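Local coordinates for glyoxalase family protein (Bacillus cereus, PDB 1ZSW) that is of unknown function but binds zinc and belongs to the glyoxalase family, whose vicinal oxygen chelate fold it probably shares, at residues D113-W118 / S130-Y135; A140-D145 / R150-V155; E162-W167 / E222-I227. One frame throughout, in Å; residues are numbered along the deposited sequence.

Contact 1: residues D113-W118 / S130-Y135; sequences DSLHYW and SEMTTY
Leu115, on helix 112-124, and Met132, in the segment that runs into strand 133-135, bring the two backbones closest, with their CA atoms 7.7 Å apart. No hydrogen bond crosses the gap. The thioether of Met132 bridges it instead. Its chain is bent at both chi2 (-75°) and chi3 (-81°), which folds SD and CE back against the helix. The sulfur rests on the root of the leucine, with Met132 SD 3.6 Å from Leu115 CB. The methyl carbon CE lies against one branch of the same side chain, 3.6 Å from Leu115 CD1. His116 shares this methyl with Leu115. Met132 CE makes an off-centre CH-pi contact with the imidazole, and its nearest ring atom is His116 NE2 at 3.8 Å. Met132 SD stands above the same ring face at a distance, 4.8 Å from the centroid. Met132 was modelled in two conformers, so these details hold for one of them. The imidazole side is exposed, while Leu115 is buried. Leu115 continues inward onto Val109 of strand 101-109, Leu141 of strand 138-144, and Leu153 and Val155 of strand 150-155. Met132 thus extends the helix-on-sheet packing at its outer border.

Contact 2: residues A140-D145 / R150-V155; sequences ALQFED and RLVLLV
Phe143 and Leu151 form a hydrogen-bonded pair of an antiparallel beta hairpin, and Leu141 and Leu153 form the next. The strands run at 162° to each other. Four backbone bonds join them, and the straightest is Phe143 N to Leu151 O, 2.9 Å with 176° at the hydrogen.

The face with Leu141, Phe143, Leu151 and Leu153 is tightly packed. With chi1 at 68°, Phe143 CG sits between its backbone N and carbonyl carbon, and the ring leans across the opposite strand. Leu151 CB lies over one face of that ring, offset toward the rim, and is 3.5 Å from Phe143 CZ. Leu153 CD2 meets the ring obliquely, 3.6 Å from Phe143 CE2. The ring of Phe122, from helix 112-124, also meets this phenylalanine.

On the other face, Ala140, Val152 and Leu154 are buried against Tyr135. The looser part is the end with Gln142, Glu144 and Arg150, all partly exposed. Gln142 CG touches Val152 CG2 at 3.8 Å, and Ala140 CB touches the same methyl. Glu144 and Arg150 extend side by side. The carboxylate rests against the aliphatic part of the arginine, not its guanidinium: Glu144 OE2 is 3.7 Å from Arg150 CG but 5.5 Å from Arg150 NE.

No salt bridge therefore joins this pair. Arg97 lies close to Arg150 and makes a long, weak ion pair with Glu144, so the carboxylate may ease the nearness of the two arginines. The chemistry implies a hairpin held by its backbone bonds and apolar face, to which the Glu144-Arg150 pair probably adds little.

Contact 3: residues E162-W167 / E222-I227; sequences EHWETW and EAFGEI
Trp164 NE1 and His163 NE2 both donate a hydrogen bond to the carbonyl oxygen of Pro80. The first of these anchors the buried indole that reaches across to Phe224. The bond holds the five-membered end of the indole, and the far end of the six-membered ring makes the contact. Trp164 CG lies anti to the carbonyl carbon, and chi2 is -6°, which sends the long axis of the ring system outward from the backbone. Its far corner, CH2, then meets CD1 of Phe224 at 3.8 Å. This is the closest approach of the two segments. The six-membered ring of Trp164 and the Phe224 ring meet obliquely, with their planes 81° apart and their centroids 5.5 Å from each other. Little surface is buried, 76 Å² over both sides.

Phe224 projects from a type I beta turn that spans Ala223 to Glu226. Glu226 N closes this turn on Ala223 O at 3.1 Å. The contact is thus a narrow apolar touch between two loops without any polar bond across it.

Zinc ligand His33 is not far, since its side chain is about 10 Å from that of Trp164. Segment 162-167 belongs to the connection between strands 150-155 and 180-188, and segment 222-227 leads into strand 227-231. Leu108 of strand 101-109 touches both Trp164 and Phe224 and joins the two loops to the sheet.

From the N terminus, contact 1 comes first and spans the end of helix 112-124 and the short strand 128-129 before strand 133-135. Contact 2 follows and closes the short connection of the hairpin 138-144/150-155. Contact 3 closes the longest loop, more than fifty residues, from the linker after strand 150-155 to the turn before strand 227-231. The three are in series, so none nests in or crosses another. Contacts 1 and 2 touch: Thr133 N probably bonds to Ala140 O, and Trp118 packs on Leu153. Together they shape one helix-and-sheet unit. Contact 3 stands apart, about 6 Å away at the nearest atoms, and ties the linker to the turn before strand 227-231.

Contact 1: residues D113-W118 / S130-Y135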
loop_
_atom_site.group_PDB
_atom_site.type_symbol
_atom_site.label_atom_id
_atom_site.label_comp_id
_atom_site.label_asym_id
_atom_site.label_seq_id
_atom_site.Cartn_x
_atom_site.Cartn_y
_atom_site.Cartn_z
ATOM N N ASP A 113 2.516 7.308 -22.727
ATOM C CA ASP A 113 1.715 8.512 -22.957
ATOM C C ASP A 113 1.165 9.107 -21.654
ATOM O O ASP A 113 1.289 10.300 -21.426
ATOM C CB ASP A 113 0.570 8.211 -23.942
ATOM C CG ASP A 113 -0.314 9.426 -24.222
ATOM O OD1 ASP A 113 -1.545 9.240 -24.395
ATOM O OD2 ASP A 113 0.214 10.559 -24.270
ATOM N N SER A 114 0.579 8.261 -20.798
ATOM C CA SER A 114 0.169 8.649 -19.439
ATOM C C SER A 114 1.318 9.286 -18.669
ATOM O O SER A 114 1.124 10.272 -17.950
ATOM C CB SER A 114 -0.442 7.475 -18.626
ATOM O OG SER A 114 -1.359 6.693 -19.389
ATOM N N LEU A 115 2.539 8.756 -18.796
ATOM C CA LEU A 115 3.667 9.464 -18.178
ATOM C C LEU A 115 3.824 10.914 -18.646
ATOM O O LEU A 115 4.135 11.808 -17.856
ATOM C CB LEU A 115 4.991 8.705 -18.367
ATOM C CG LEU A 115 5.103 7.326 -17.728
ATOM C CD1 LEU A 115 6.477 6.720 -18.021
ATOM C CD2 LEU A 115 4.865 7.399 -16.185
ATOM N N HIS A 116 3.575 11.158 -19.925
ATOM C CA HIS A 116 3.659 12.517 -20.456
ATOM C C HIS A 116 2.537 13.387 -19.928
ATOM O O HIS A 116 2.770 14.540 -19.552
ATOM C CB HIS A 116 3.700 12.495 -21.991
ATOM C CG HIS A 116 4.971 11.916 -22.532
ATOM N ND1 HIS A 116 6.151 12.627 -22.574
ATOM C CD2 HIS A 116 5.257 10.686 -23.018
ATOM C CE1 HIS A 116 7.107 11.862 -23.067
ATOM N NE2 HIS A 116 6.591 10.680 -23.350
ATOM N N TYR A 117 1.330 12.809 -19.849
ATOM C CA TYR A 117 0.211 13.477 -19.208
ATOM C C TYR A 117 0.555 13.895 -17.772
ATOM O O TYR A 117 0.346 15.038 -17.343
ATOM C CB TYR A 117 -1.040 12.568 -19.226
ATOM C CG TYR A 117 -2.126 13.130 -18.357
ATOM C CD1 TYR A 117 -2.184 12.824 -16.990
ATOM C CD2 TYR A 117 -3.083 14.005 -18.877
ATOM C CE1 TYR A 117 -3.155 13.371 -16.172
ATOM C CE2 TYR A 117 -4.063 14.552 -18.073
ATOM C CZ TYR A 117 -4.111 14.225 -16.721
ATOM O OH TYR A 117 -5.057 14.803 -15.927
ATOM N N TRP A 118 1.102 12.945 -17.007
ATOM C CA TRP A 118 1.500 13.204 -15.631
ATOM C C TRP A 118 2.611 14.211 -15.425
ATOM O O TRP A 118 2.552 15.047 -14.521
ATOM C CB TRP A 118 1.787 11.862 -14.928
ATOM C CG TRP A 118 0.443 11.190 -14.570
ATOM C CD1 TRP A 118 -0.099 10.085 -15.124
ATOM C CD2 TRP A 118 -0.449 11.635 -13.561
ATOM N NE1 TRP A 118 -1.353 9.834 -14.543
ATOM C CE2 TRP A 118 -1.563 10.768 -13.574
ATOM C CE3 TRP A 118 -0.437 12.721 -12.672
ATOM C CZ2 TRP A 118 -2.660 10.937 -12.693
ATOM C CZ3 TRP A 118 -1.518 12.886 -11.776
ATOM C CH2 TRP A 118 -2.624 12.004 -11.837
ATOM N N SER A 130 10.665 13.893 -11.267
ATOM C CA SER A 130 11.880 13.564 -12.003
ATOM C C SER A 130 11.655 13.810 -13.482
ATOM O O SER A 130 10.598 14.301 -13.896
ATOM C CB SER A 130 12.244 12.096 -11.737
ATOM O OG SER A 130 11.436 11.164 -12.470
ATOM N N GLU A 131 12.671 13.528 -14.300
ATOM C CA GLU A 131 12.417 13.401 -15.711
ATOM C C GLU A 131 12.053 11.958 -15.988
ATOM O O GLU A 131 12.145 11.103 -15.092
ATOM C CB GLU A 131 13.672 13.812 -16.510
ATOM C CG GLU A 131 14.046 15.263 -16.274
ATOM C CD GLU A 131 13.052 16.233 -16.885
ATOM O OE1 GLU A 131 12.658 16.012 -18.047
ATOM O OE2 GLU A 131 12.676 17.217 -16.203
ATOM N N MET A 132 11.661 11.666 -17.221
ATOM C CA MET A 132 11.338 10.308 -17.623
ATOM C C MET A 132 12.490 9.357 -17.323
ATOM O O MET A 132 13.635 9.631 -17.648
ATOM C CB MET A 132 10.986 10.260 -19.102
ATOM C CG MET A 132 9.738 11.060 -19.466
ATOM S SD MET A 132 8.244 10.181 -18.948
ATOM C CE MET A 132 8.088 9.037 -20.323
ATOM N N THR A 133 12.189 8.237 -16.702
ATOM C CA THR A 133 13.261 7.332 -16.249
ATOM C C THR A 133 12.831 5.860 -16.328
ATOM O O THR A 133 11.882 5.519 -17.046
ATOM C CB THR A 133 13.806 7.793 -14.844
ATOM O OG1 THR A 133 15.003 7.070 -14.483
ATOM C CG2 THR A 133 12.709 7.657 -13.715
ATOM N N THR A 134 13.532 5.022 -15.577
ATOM C CA THR A 134 13.282 3.605 -15.530
ATOM C C THR A 134 13.212 3.318 -14.028
ATOM O O THR A 134 13.922 3.956 -13.250
ATOM C CB THR A 134 14.431 2.883 -16.252
ATOM O OG1 THR A 134 14.431 3.303 -17.638
ATOM C CG2 THR A 134 14.284 1.386 -16.183
ATOM N N TYR A 135 12.295 2.444 -13.617
ATOM C CA TYR A 135 12.286 1.976 -12.232
ATOM C C TYR A 135 11.869 0.527 -12.236
ATOM O O TYR A 135 10.854 0.193 -12.801
ATOM C CB TYR A 135 11.356 2.829 -11.352
ATOM C CG TYR A 135 11.426 2.378 -9.922
ATOM C CD1 TYR A 135 10.622 1.331 -9.474
ATOM C CD2 TYR A 135 12.294 2.994 -9.024
ATOM C CE1 TYR A 135 10.710 0.881 -8.157
ATOM C CE2 TYR A 135 12.408 2.551 -7.701
ATOM C CZ TYR A 135 11.573 1.498 -7.280
ATOM O OH TYR A 135 11.663 1.026 -5.978
#

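Contact 2: residues A140-D145 / R150-V155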
loop_
_atom_site.group_PDB
_atom_site.type_symbol
_atom_site.label_atom_id
_atom_site.label_comp_id
_atom_site.label_asym_id
_atom_site.label_seq_id
_atom_site.Cartn_x
_atom_site.Cartn_y
_atom_site.Cartn_z
ATOM N N ALA A 140 9.144 4.966 -16.185
ATOM C CA ALA A 140 8.727 5.537 -14.902
ATOM C C ALA A 140 8.889 7.048 -14.803
ATOM O O ALA A 140 9.689 7.668 -15.552
ATOM C CB ALA A 140 9.540 4.858 -13.783
ATOM N N LEU A 141 8.171 7.647 -13.845
ATOM C CA LEU A 141 8.342 9.033 -13.483
ATOM C C LEU A 141 8.265 9.140 -11.990
ATOM O O LEU A 141 7.215 8.831 -11.407
ATOM C CB LEU A 141 7.240 9.910 -14.132
ATOM C CG LEU A 141 7.229 11.423 -13.945
ATOM C CD1 LEU A 141 8.414 12.137 -14.650
ATOM C CD2 LEU A 141 5.894 11.999 -14.470
ATOM N N GLN A 142 9.372 9.516 -11.368
ATOM C CA GLN A 142 9.409 9.655 -9.918
ATOM C C GLN A 142 8.810 10.968 -9.468
ATOM O O GLN A 142 8.926 11.988 -10.136
ATOM C CB GLN A 142 10.849 9.557 -9.381
ATOM C CG GLN A 142 11.467 8.196 -9.539
ATOM C CD GLN A 142 12.937 8.193 -9.136
ATOM O OE1 GLN A 142 13.416 9.107 -8.464
ATOM N NE2 GLN A 142 13.651 7.170 -9.557
ATOM N N PHE A 143 8.135 10.966 -8.322
ATOM C CA PHE A 143 7.650 12.224 -7.764
ATOM C C PHE A 143 7.526 12.141 -6.231
ATOM O O PHE A 143 7.728 11.074 -5.656
ATOM C CB PHE A 143 6.312 12.644 -8.425
ATOM C CG PHE A 143 5.136 11.741 -8.092
ATOM C CD1 PHE A 143 4.191 12.177 -7.186
ATOM C CD2 PHE A 143 4.959 10.532 -8.734
ATOM C CE1 PHE A 143 3.059 11.386 -6.903
ATOM C CE2 PHE A 143 3.840 9.701 -8.446
ATOM C CZ PHE A 143 2.891 10.162 -7.532
ATOM N N GLU A 144 7.289 13.267 -5.579
ATOM C CA GLU A 144 7.125 13.322 -4.122
ATOM C C GLU A 144 5.957 14.205 -3.758
ATOM O O GLU A 144 5.674 15.196 -4.447
ATOM C CB GLU A 144 8.373 13.888 -3.453
ATOM C CG GLU A 144 9.613 13.112 -3.690
ATOM C CD GLU A 144 10.806 13.591 -2.847
ATOM O OE1 GLU A 144 10.659 14.415 -1.921
ATOM O OE2 GLU A 144 11.894 13.089 -3.143
ATOM N N ASP A 145 5.293 13.894 -2.651
ATOM C CA ASP A 145 4.358 14.845 -2.104
ATOM C C ASP A 145 5.086 15.897 -1.274
ATOM O O ASP A 145 6.323 15.833 -1.101
ATOM C CB ASP A 145 3.149 14.184 -1.389
ATOM C CG ASP A 145 3.461 13.657 -0.030
ATOM O OD1 ASP A 145 4.556 13.908 0.533
ATOM O OD2 ASP A 145 2.553 12.959 0.514
ATOM N N ARG A 150 7.918 9.524 -1.103
ATOM C CA ARG A 150 8.416 9.231 -2.429
ATOM C C ARG A 150 7.519 8.247 -3.127
ATOM O O ARG A 150 7.211 7.172 -2.556
ATOM C CB ARG A 150 9.870 8.704 -2.367
ATOM C CG ARG A 150 10.850 9.784 -1.838
ATOM C CD ARG A 150 12.161 9.131 -1.394
ATOM N NE ARG A 150 12.054 8.614 -0.020
ATOM C CZ ARG A 150 13.042 7.975 0.607
ATOM N NH1 ARG A 150 14.204 7.761 -0.012
ATOM N NH2 ARG A 150 12.873 7.562 1.851
ATOM N N LEU A 151 7.077 8.637 -4.335
ATOM C CA LEU A 151 6.273 7.803 -5.219
ATOM C C LEU A 151 6.840 7.690 -6.627
ATOM O O LEU A 151 7.734 8.457 -7.001
ATOM C CB LEU A 151 4.807 8.338 -5.287
ATOM C CG LEU A 151 4.115 8.536 -3.936
ATOM C CD1 LEU A 151 4.147 9.993 -3.521
ATOM C CD2 LEU A 151 2.638 8.051 -4.011
ATOM N N VAL A 152 6.410 6.697 -7.369
ATOM C CA VAL A 152 6.882 6.556 -8.743
ATOM C C VAL A 152 5.766 6.015 -9.622
ATOM O O VAL A 152 5.132 4.998 -9.292
ATOM C CB VAL A 152 8.186 5.699 -8.825
ATOM C CG1 VAL A 152 7.970 4.258 -8.332
ATOM C CG2 VAL A 152 8.715 5.646 -10.287
ATOM N N LEU A 153 5.498 6.719 -10.727
ATOM C CA LEU A 153 4.564 6.214 -11.702
ATOM C C LEU A 153 5.245 5.207 -12.626
ATOM O O LEU A 153 6.397 5.437 -13.067
ATOM C CB LEU A 153 3.956 7.355 -12.512
ATOM C CG LEU A 153 3.262 8.469 -11.775
ATOM C CD1 LEU A 153 2.793 9.506 -12.774
ATOM C CD2 LEU A 153 2.035 7.927 -10.991
ATOM N N LEU A 154 4.575 4.108 -12.894
ATOM C CA LEU A 154 5.182 2.976 -13.609
ATOM C C LEU A 154 4.261 2.517 -14.735
ATOM O O LEU A 154 3.055 2.330 -14.542
ATOM C CB LEU A 154 5.383 1.806 -12.659
ATOM C CG LEU A 154 6.210 2.000 -11.387
ATOM C CD1 LEU A 154 5.972 0.776 -10.433
ATOM C CD2 LEU A 154 7.703 2.226 -11.743
ATOM N N VAL A 155 4.805 2.319 -15.920
ATOM C CA VAL A 155 3.964 1.919 -17.031
ATOM C C VAL A 155 3.566 0.481 -16.980
ATOM O O VAL A 155 4.412 -0.409 -16.910
ATOM C CB VAL A 155 4.576 2.288 -18.410
ATOM C CG1 VAL A 155 3.736 1.684 -19.514
ATOM C CG2 VAL A 155 4.650 3.789 -18.523
#

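Contact 3: residues E162-W167 / E222-I227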
loop_
_atom_site.group_PDB
_atom_site.type_symbol
_atom_site.label_atom_id
_atom_site.label_comp_id
_atom_site.label_asym_id
_atom_site.label_seq_id
_atom_site.Cartn_x
_atom_site.Cartn_y
_atom_site.Cartn_z
ATOM N N GLU A 162 -7.968 -7.655 -12.003
ATOM C CA GLU A 162 -9.296 -7.667 -12.626
ATOM C C GLU A 162 -10.317 -6.758 -11.932
ATOM O O GLU A 162 -11.098 -6.072 -12.601
ATOM C CB GLU A 162 -9.848 -9.090 -12.814
ATOM C CG GLU A 162 -11.323 -9.113 -13.291
ATOM C CD GLU A 162 -11.645 -10.243 -14.255
ATOM O OE1 GLU A 162 -12.781 -10.762 -14.188
ATOM O OE2 GLU A 162 -10.778 -10.607 -15.086
ATOM N N HIS A 163 -10.313 -6.730 -10.608
ATOM C CA HIS A 163 -11.343 -5.966 -9.895
ATOM C C HIS A 163 -11.162 -4.441 -9.858
ATOM O O HIS A 163 -12.077 -3.736 -9.470
ATOM C CB HIS A 163 -11.619 -6.516 -8.492
ATOM C CG HIS A 163 -10.472 -6.403 -7.540
ATOM N ND1 HIS A 163 -9.944 -7.491 -6.881
ATOM C CD2 HIS A 163 -9.769 -5.329 -7.106
ATOM C CE1 HIS A 163 -8.951 -7.100 -6.099
ATOM N NE2 HIS A 163 -8.828 -5.791 -6.213
ATOM N N TRP A 164 -10.003 -3.938 -10.275
ATOM C CA TRP A 164 -9.792 -2.489 -10.319
ATOM C C TRP A 164 -10.756 -1.757 -11.274
ATOM O O TRP A 164 -11.073 -2.273 -12.345
ATOM C CB TRP A 164 -8.351 -2.194 -10.728
ATOM C CG TRP A 164 -7.307 -2.610 -9.710
ATOM C CD1 TRP A 164 -7.514 -3.097 -8.441
ATOM C CD2 TRP A 164 -5.884 -2.508 -9.874
ATOM N NE1 TRP A 164 -6.310 -3.335 -7.830
ATOM C CE2 TRP A 164 -5.293 -2.971 -8.686
ATOM C CE3 TRP A 164 -5.053 -2.088 -10.926
ATOM C CZ2 TRP A 164 -3.903 -3.010 -8.504
ATOM C CZ3 TRP A 164 -3.663 -2.144 -10.759
ATOM C CH2 TRP A 164 -3.105 -2.594 -9.549
ATOM N N GLU A 165 -11.219 -0.572 -10.873
ATOM C CA GLU A 165 -12.090 0.253 -11.719
ATOM C C GLU A 165 -11.740 1.718 -11.665
ATOM O O GLU A 165 -11.637 2.303 -10.586
ATOM C CB GLU A 165 -13.541 0.114 -11.272
ATOM C CG GLU A 165 -14.150 -1.207 -11.606
ATOM C CD GLU A 165 -15.515 -1.364 -10.961
ATOM O OE1 GLU A 165 -15.586 -1.518 -9.714
ATOM O OE2 GLU A 165 -16.505 -1.304 -11.715
ATOM N N THR A 166 -11.611 2.342 -12.828
ATOM C CA THR A 166 -11.345 3.774 -12.853
ATOM C C THR A 166 -12.563 4.559 -12.334
ATOM O O THR A 166 -13.708 4.090 -12.340
ATOM C CB THR A 166 -10.930 4.271 -14.272
ATOM O OG1 THR A 166 -11.950 3.924 -15.208
ATOM C CG2 THR A 166 -9.596 3.623 -14.731
ATOM N N TRP A 167 -12.269 5.763 -11.879
ATOM C CA TRP A 167 -13.194 6.603 -11.151
ATOM C C TRP A 167 -13.752 7.681 -12.062
ATOM O O TRP A 167 -13.017 8.540 -12.533
ATOM C CB TRP A 167 -12.403 7.197 -9.985
ATOM C CG TRP A 167 -13.061 8.192 -9.143
ATOM C CD1 TRP A 167 -12.495 9.327 -8.640
ATOM C CD2 TRP A 167 -14.406 8.169 -8.672
ATOM N NE1 TRP A 167 -13.401 10.007 -7.882
ATOM C CE2 TRP A 167 -14.582 9.315 -7.874
ATOM C CE3 TRP A 167 -15.473 7.274 -8.827
ATOM C CZ2 TRP A 167 -15.784 9.609 -7.241
ATOM C CZ3 TRP A 167 -16.673 7.561 -8.184
ATOM C CH2 TRP A 167 -16.813 8.719 -7.409
ATOM N N GLU A 222 4.067 -10.444 -12.660
ATOM C CA GLU A 222 3.079 -9.407 -12.345
ATOM C C GLU A 222 3.649 -8.304 -11.448
ATOM O O GLU A 222 4.466 -8.572 -10.541
ATOM C CB GLU A 222 1.845 -10.014 -11.679
ATOM C CG GLU A 222 1.107 -11.049 -12.512
ATOM C CD GLU A 222 -0.197 -11.475 -11.861
ATOM O OE1 GLU A 222 -0.446 -11.087 -10.694
ATOM O OE2 GLU A 222 -0.966 -12.232 -12.500
ATOM N N ALA A 223 3.220 -7.084 -11.745
ATOM C CA ALA A 223 3.661 -5.881 -11.037
ATOM C C ALA A 223 2.917 -5.709 -9.713
ATOM O O ALA A 223 3.383 -4.974 -8.849
ATOM C CB ALA A 223 3.430 -4.650 -11.880
ATOM N N PHE A 224 1.754 -6.345 -9.605
ATOM C CA PHE A 224 0.778 -5.983 -8.567
ATOM C C PHE A 224 1.222 -6.353 -7.154
ATOM O O PHE A 224 0.613 -5.908 -6.180
ATOM C CB PHE A 224 -0.567 -6.663 -8.835
ATOM C CG PHE A 224 -0.958 -6.639 -10.265
ATOM C CD1 PHE A 224 -1.044 -5.442 -10.952
ATOM C CD2 PHE A 224 -1.199 -7.838 -10.922
ATOM C CE1 PHE A 224 -1.372 -5.413 -12.296
ATOM C CE2 PHE A 224 -1.539 -7.830 -12.269
ATOM C CZ PHE A 224 -1.625 -6.618 -12.948
ATOM N N GLY A 225 2.263 -7.166 -7.039
ATOM C CA GLY A 225 2.752 -7.578 -5.735
ATOM C C GLY A 225 4.256 -7.428 -5.669
ATOM O O GLY A 225 4.899 -8.004 -4.784
ATOM N N GLU A 226 4.808 -6.623 -6.579
ATOM C CA GLU A 226 6.259 -6.526 -6.705
ATOM C C GLU A 226 6.879 -5.744 -5.560
ATOM O O GLU A 226 6.357 -4.698 -5.178
ATOM C CB GLU A 226 6.623 -5.924 -8.042
ATOM C CG GLU A 226 8.129 -5.979 -8.331
ATOM C CD GLU A 226 8.439 -5.454 -9.736
ATOM O OE1 GLU A 226 8.714 -4.251 -9.877
ATOM O OE2 GLU A 226 8.364 -6.274 -10.670
ATOM N N ILE A 227 7.979 -6.273 -5.037
ATOM C CA ILE A 227 8.743 -5.611 -3.961
ATOM C C ILE A 227 10.182 -5.452 -4.433
ATOM O O ILE A 227 10.778 -6.424 -4.884
ATOM C CB ILE A 227 8.690 -6.425 -2.672
ATOM C CG1 ILE A 227 7.227 -6.418 -2.153
ATOM C CG2 ILE A 227 9.556 -5.785 -1.629
ATOM C CD1 ILE A 227 7.103 -7.282 -0.884
#